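Local structure of genome polyprotein (Chicken sicinivirus JSY, 6QWT) at residues Asp51-Ala54 / Phe55-Ala58; Thr117-Arg120 / Arg121-Phe124. The protein probably catalyses RNA-templated RNA synthesis as the 3Dpol part of the viral polyprotein, the RNA-dependent RNA polymerase expected to copy the viral genome. All coordinates share one frame; numbering follows the deposited sequence.

Contact 1: Asp51-Ala54 / Phe55-Ala58; sequences DQVA and FSAA. Unlike the reference sequence in segment 55-58: Ala57 (reference Lys), Ala58 (reference Gln).
Phe55 and Ser56 fold back on the last turn of the short helix 50-54, where the chain leaves the helix through 3-10-type bonds and enters a type I beta turn from Phe55 to Ala58. The segment lies at the surface of the polymerase, beside strand 152-157. The packed side belongs to Phe55. Its ring meets the helix backbone with an edge: CD1 lies 3.3 Å from Asp51 O, which sits near the ring plane, while Ala54 CB is 4.3 Å from the same CD1. With CG beside the backbone N and anti to the carbonyl carbon (chi1 -75°), the ring is set against the flank of the helix, pointing away from the turn. Thr155 touches it from the strand, Phe282 meets it edge-to-face, and Leu157 abuts Ala54 and Asp51. The Asp51 carboxylate is engaged elsewhere, in a salt bridge from OD2 to Arg17, a pairing that would favour its charged form. The other side is looser and open to solvent. There Gln52 bends at chi2, and its NE2 comes no nearer to Ser56 than 4.2 Å, measured to CB. Backbone bonds take over from side-chain packing: Phe55 N makes a weak bond to Gln52 O, and the turn closes from Ala58 N to Phe55 O at 3.2 Å. Although Ser56 N is close to Gln52 O, the angle is too poor for an alpha-helical bond, and this N-H turns to Val53 O instead. Val53 O is gripped twice by one residue: Ser56 N approaches from above the carbonyl plane at 3.1 Å with a nearly straight N-H (166°), and Ser56 OG donates to it at 2.8 Å, tilted 20° from that plane.

Contact 2: Thr117-Arg120 / Arg121-Phe124; sequences TLNR and RSLF. Unlike the reference sequence in segment 117-120: Leu118 (reference Arg).
Asn119 CG stands between its backbone N and carbonyl carbon (chi1 68°), and Ser122 OG lies beside its own backbone N (chi1 -63°), which turns the amide oxygen of the one onto the hydroxyl of the other. The pair spans the start of the 3-10 segment 121-123, a single tight turn in the loop that leads into strand 124-126. Asn119 OD1 accepts two bonds from Ser122. The one from OG is very short at 2.5 Å, a length best treated as doubtful; the one from Ser122 N measures 3.2 Å, with the donor above the amide plane. The bond from Ser122 N would restrict rotation of the amide at the start of the turn. Beside this polar pair Leu118 spreads its two methyls: CD1 rests on Ser122 CB at 3.6 Å, while CD2 reaches Leu123 CD2, where the two leucine side chains cross obliquely. Leu123 carries this apolar patch inward to Trp114 and Leu138, and its backbone is hydrogen-bonded to Cys135. The Arg120 side chain leaves in another direction, extended from CG to NE, and runs past Ile180 and Ile183 of helix 180-189; its NH1 donates to Asp105 O, so the guanidinium of this buried arginine is held by a backbone carbonyl. Arg121 instead bends at chi2 and brings NH1 to Phe124 O at 2.6 Å, a weak bond because the N-H is poorly aligned (127°). Phe124 is buried, its ring packed against Leu138 and Ile184. The carbonyl that opens the turn serves both backbone and ring: Arg120 O accepts from Leu123 N at 3.1 Å in the 3-10 manner, and Phe124 presents its ring edge to the same oxygen, with CD2 3.2 Å from Arg120 O.

Contact 1 precedes contact 2 along the chain, with residues 59-116 between them. Their centres lie 32 Å apart and their nearest atoms about 20 Å, so the two do not touch, although both belong to the polymerase chain. Contact 1 sits where helix 50-54 runs out beside strand 152-157, which lies between strands 277-282 and 174-177 in a mixed sheet. Contact 2 lies in the loop before strand 124-126, packed on helices 136-147 and 180-189. As in related picornaviral polymerases, both probably belong to the fingers, as two local turns that share no residue contact.

Contact 1: Asp51-Ala54 / Phe55-Ala58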
loop_
_atom_site.group_PDB
_atom_site.type_symbol
_atom_site.label_atom_id
_atom_site.label_comp_id
_atom_site.label_asym_id
_atom_site.label_seq_id
_atom_site.Cartn_x
_atom_site.Cartn_y
_atom_site.Cartn_z
ATOM N N ASP A 51 -3.166 -6.214 -21.582
ATOM C CA ASP A 51 -4.438 -6.527 -20.939
ATOM C C ASP A 51 -4.505 -7.991 -20.522
ATOM O O ASP A 51 -5.167 -8.328 -19.534
ATOM C CB ASP A 51 -5.605 -6.184 -21.868
ATOM C CG ASP A 51 -5.851 -4.690 -21.974
ATOM O OD1 ASP A 51 -6.868 -4.293 -22.583
ATOM O OD2 ASP A 51 -5.025 -3.910 -21.456
ATOM N N GLN A 52 -3.819 -8.870 -21.253
ATOM C CA GLN A 52 -3.765 -10.282 -20.891
ATOM C C GLN A 52 -2.785 -10.521 -19.746
ATOM O O GLN A 52 -3.104 -11.223 -18.778
ATOM C CB GLN A 52 -3.386 -11.114 -22.119
ATOM C CG GLN A 52 -3.631 -12.607 -21.980
ATOM C CD GLN A 52 -2.473 -13.326 -21.314
ATOM O OE1 GLN A 52 -1.305 -13.023 -21.573
ATOM N NE2 GLN A 52 -2.791 -14.281 -20.447
ATOM N N VAL A 53 -1.590 -9.935 -19.833
ATOM C CA VAL A 53 -0.582 -10.151 -18.797
ATOM C C VAL A 53 -1.010 -9.511 -17.480
ATOM O O VAL A 53 -0.805 -10.083 -16.404
ATOM C CB VAL A 53 0.787 -9.624 -19.265
ATOM C CG1 VAL A 53 1.833 -9.807 -18.170
ATOM C CG2 VAL A 53 1.217 -10.328 -20.549
ATOM N N ALA A 54 -1.620 -8.322 -17.539
ATOM C CA ALA A 54 -1.984 -7.619 -16.311
ATOM C C ALA A 54 -3.026 -8.382 -15.498
ATOM O O ALA A 54 -3.095 -8.222 -14.275
ATOM C CB ALA A 54 -2.496 -6.213 -16.633
ATOM N N PHE A 55 -3.843 -9.207 -16.149
ATOM C CA PHE A 55 -4.870 -9.983 -15.467
ATOM C C PHE A 55 -4.517 -11.462 -15.373
ATOM O O PHE A 55 -5.369 -12.268 -14.986
ATOM C CB PHE A 55 -6.218 -9.810 -16.172
ATOM C CG PHE A 55 -6.880 -8.488 -15.906
ATOM C CD1 PHE A 55 -6.634 -7.397 -16.722
ATOM C CD2 PHE A 55 -7.749 -8.337 -14.838
ATOM C CE1 PHE A 55 -7.240 -6.179 -16.478
ATOM C CE2 PHE A 55 -8.361 -7.120 -14.587
ATOM C CZ PHE A 55 -8.107 -6.040 -15.408
ATOM N N SER A 56 -3.277 -11.838 -15.702
ATOM C CA SER A 56 -2.933 -13.255 -15.786
ATOM C C SER A 56 -2.874 -13.914 -14.413
ATOM O O SER A 56 -3.115 -15.121 -14.301
ATOM C CB SER A 56 -1.602 -13.433 -16.520
ATOM O OG SER A 56 -0.542 -12.787 -15.837
ATOM N N ALA A 57 -2.559 -13.153 -13.365
ATOM C CA ALA A 57 -2.509 -13.717 -12.023
ATOM C C ALA A 57 -3.873 -13.760 -11.347
ATOM O O ALA A 57 -3.997 -14.364 -10.275
ATOM C CB ALA A 57 -1.531 -12.926 -11.155
ATOM N N ALA A 58 -4.886 -13.131 -11.933
ATOM C CA ALA A 58 -6.237 -13.220 -11.410
ATOM C C ALA A 58 -6.925 -14.476 -11.937
ATOM O O ALA A 58 -6.505 -15.079 -12.928
ATOM C CB ALA A 58 -7.044 -11.977 -11.789
#

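Contact 2: Thr117-Arg120 / Arg121-Phe124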
loop_
_atom_site.group_PDB
_atom_site.type_symbol
_atom_site.label_atom_id
_atom_site.label_comp_id
_atom_site.label_asym_id
_atom_site.label_seq_id
_atom_site.Cartn_x
_atom_site.Cartn_y
_atom_site.Cartn_z
ATOM N N THR A 117 -18.369 12.725 -15.025
ATOM C CA THR A 117 -18.723 14.101 -15.349
ATOM C C THR A 117 -18.304 15.087 -14.263
ATOM O O THR A 117 -18.660 16.268 -14.356
ATOM C CB THR A 117 -20.238 14.238 -15.576
ATOM O OG1 THR A 117 -20.933 13.883 -14.373
ATOM C CG2 THR A 117 -20.712 13.343 -16.714
ATOM N N LEU A 118 -17.562 14.650 -13.248
ATOM C CA LEU A 118 -17.415 15.436 -12.032
ATOM C C LEU A 118 -16.147 15.016 -11.305
ATOM O O LEU A 118 -15.766 13.844 -11.319
ATOM C CB LEU A 118 -18.635 15.253 -11.122
ATOM C CG LEU A 118 -19.254 16.469 -10.437
ATOM C CD1 LEU A 118 -19.176 17.697 -11.328
ATOM C CD2 LEU A 118 -20.698 16.171 -10.056
ATOM N N ASN A 119 -15.504 15.986 -10.661
ATOM C CA ASN A 119 -14.355 15.712 -9.817
ATOM C C ASN A 119 -14.786 15.735 -8.351
ATOM O O ASN A 119 -15.951 15.970 -8.021
ATOM C CB ASN A 119 -13.222 16.703 -10.104
ATOM C CG ASN A 119 -13.548 18.123 -9.668
ATOM O OD1 ASN A 119 -14.690 18.447 -9.340
ATOM N ND2 ASN A 119 -12.535 18.982 -9.665
ATOM N N ARG A 120 -13.828 15.484 -7.455
ATOM C CA ARG A 120 -14.164 15.314 -6.045
ATOM C C ARG A 120 -14.609 16.628 -5.416
ATOM O O ARG A 120 -15.613 16.669 -4.694
ATOM C CB ARG A 120 -12.971 14.732 -5.288
ATOM C CG ARG A 120 -13.159 13.281 -4.881
ATOM C CD ARG A 120 -12.137 12.848 -3.846
ATOM N NE ARG A 120 -12.020 11.395 -3.802
ATOM C CZ ARG A 120 -11.209 10.734 -2.986
ATOM N NH1 ARG A 120 -10.435 11.394 -2.138
ATOM N NH2 ARG A 120 -11.172 9.409 -3.020
ATOM N N ARG A 121 -13.879 17.715 -5.688
ATOM C CA ARG A 121 -14.171 18.996 -5.047
ATOM C C ARG A 121 -15.573 19.495 -5.381
ATOM O O ARG A 121 -16.197 20.182 -4.562
ATOM C CB ARG A 121 -13.118 20.031 -5.456
ATOM C CG ARG A 121 -13.340 21.427 -4.890
ATOM C CD ARG A 121 -13.386 21.419 -3.368
ATOM N NE ARG A 121 -13.726 22.730 -2.818
ATOM C CZ ARG A 121 -14.969 23.154 -2.610
ATOM N NH1 ARG A 121 -15.998 22.369 -2.906
ATOM N NH2 ARG A 121 -15.187 24.362 -2.108
ATOM N N SER A 122 -16.092 19.150 -6.561
ATOM C CA SER A 122 -17.401 19.643 -6.974
ATOM C C SER A 122 -18.533 19.127 -6.097
ATOM O O SER A 122 -19.586 19.769 -6.031
ATOM C CB SER A 122 -17.670 19.259 -8.429
ATOM O OG SER A 122 -16.729 19.868 -9.298
ATOM N N LEU A 123 -18.346 17.994 -5.425
ATOM C CA LEU A 123 -19.412 17.362 -4.661
ATOM C C LEU A 123 -19.541 17.895 -3.240
ATOM O O LEU A 123 -20.392 17.405 -2.490
ATOM C CB LEU A 123 -19.196 15.846 -4.624
ATOM C CG LEU A 123 -19.084 15.173 -5.990
ATOM C CD1 LEU A 123 -18.401 13.821 -5.874
ATOM C CD2 LEU A 123 -20.461 15.033 -6.614
ATOM N N PHE A 124 -18.735 18.883 -2.851
ATOM C CA PHE A 124 -18.742 19.396 -1.489
ATOM C C PHE A 124 -18.936 20.906 -1.483
ATOM O O PHE A 124 -18.480 21.615 -2.387
ATOM C CB PHE A 124 -17.441 19.051 -0.745
ATOM C CG PHE A 124 -17.166 17.576 -0.655
ATOM C CD1 PHE A 124 -17.651 16.832 0.408
ATOM C CD2 PHE A 124 -16.417 16.938 -1.630
ATOM C CE1 PHE A 124 -17.396 15.474 0.493
ATOM C CE2 PHE A 124 -16.158 15.584 -1.549
ATOM C CZ PHE A 124 -16.648 14.852 -0.485
#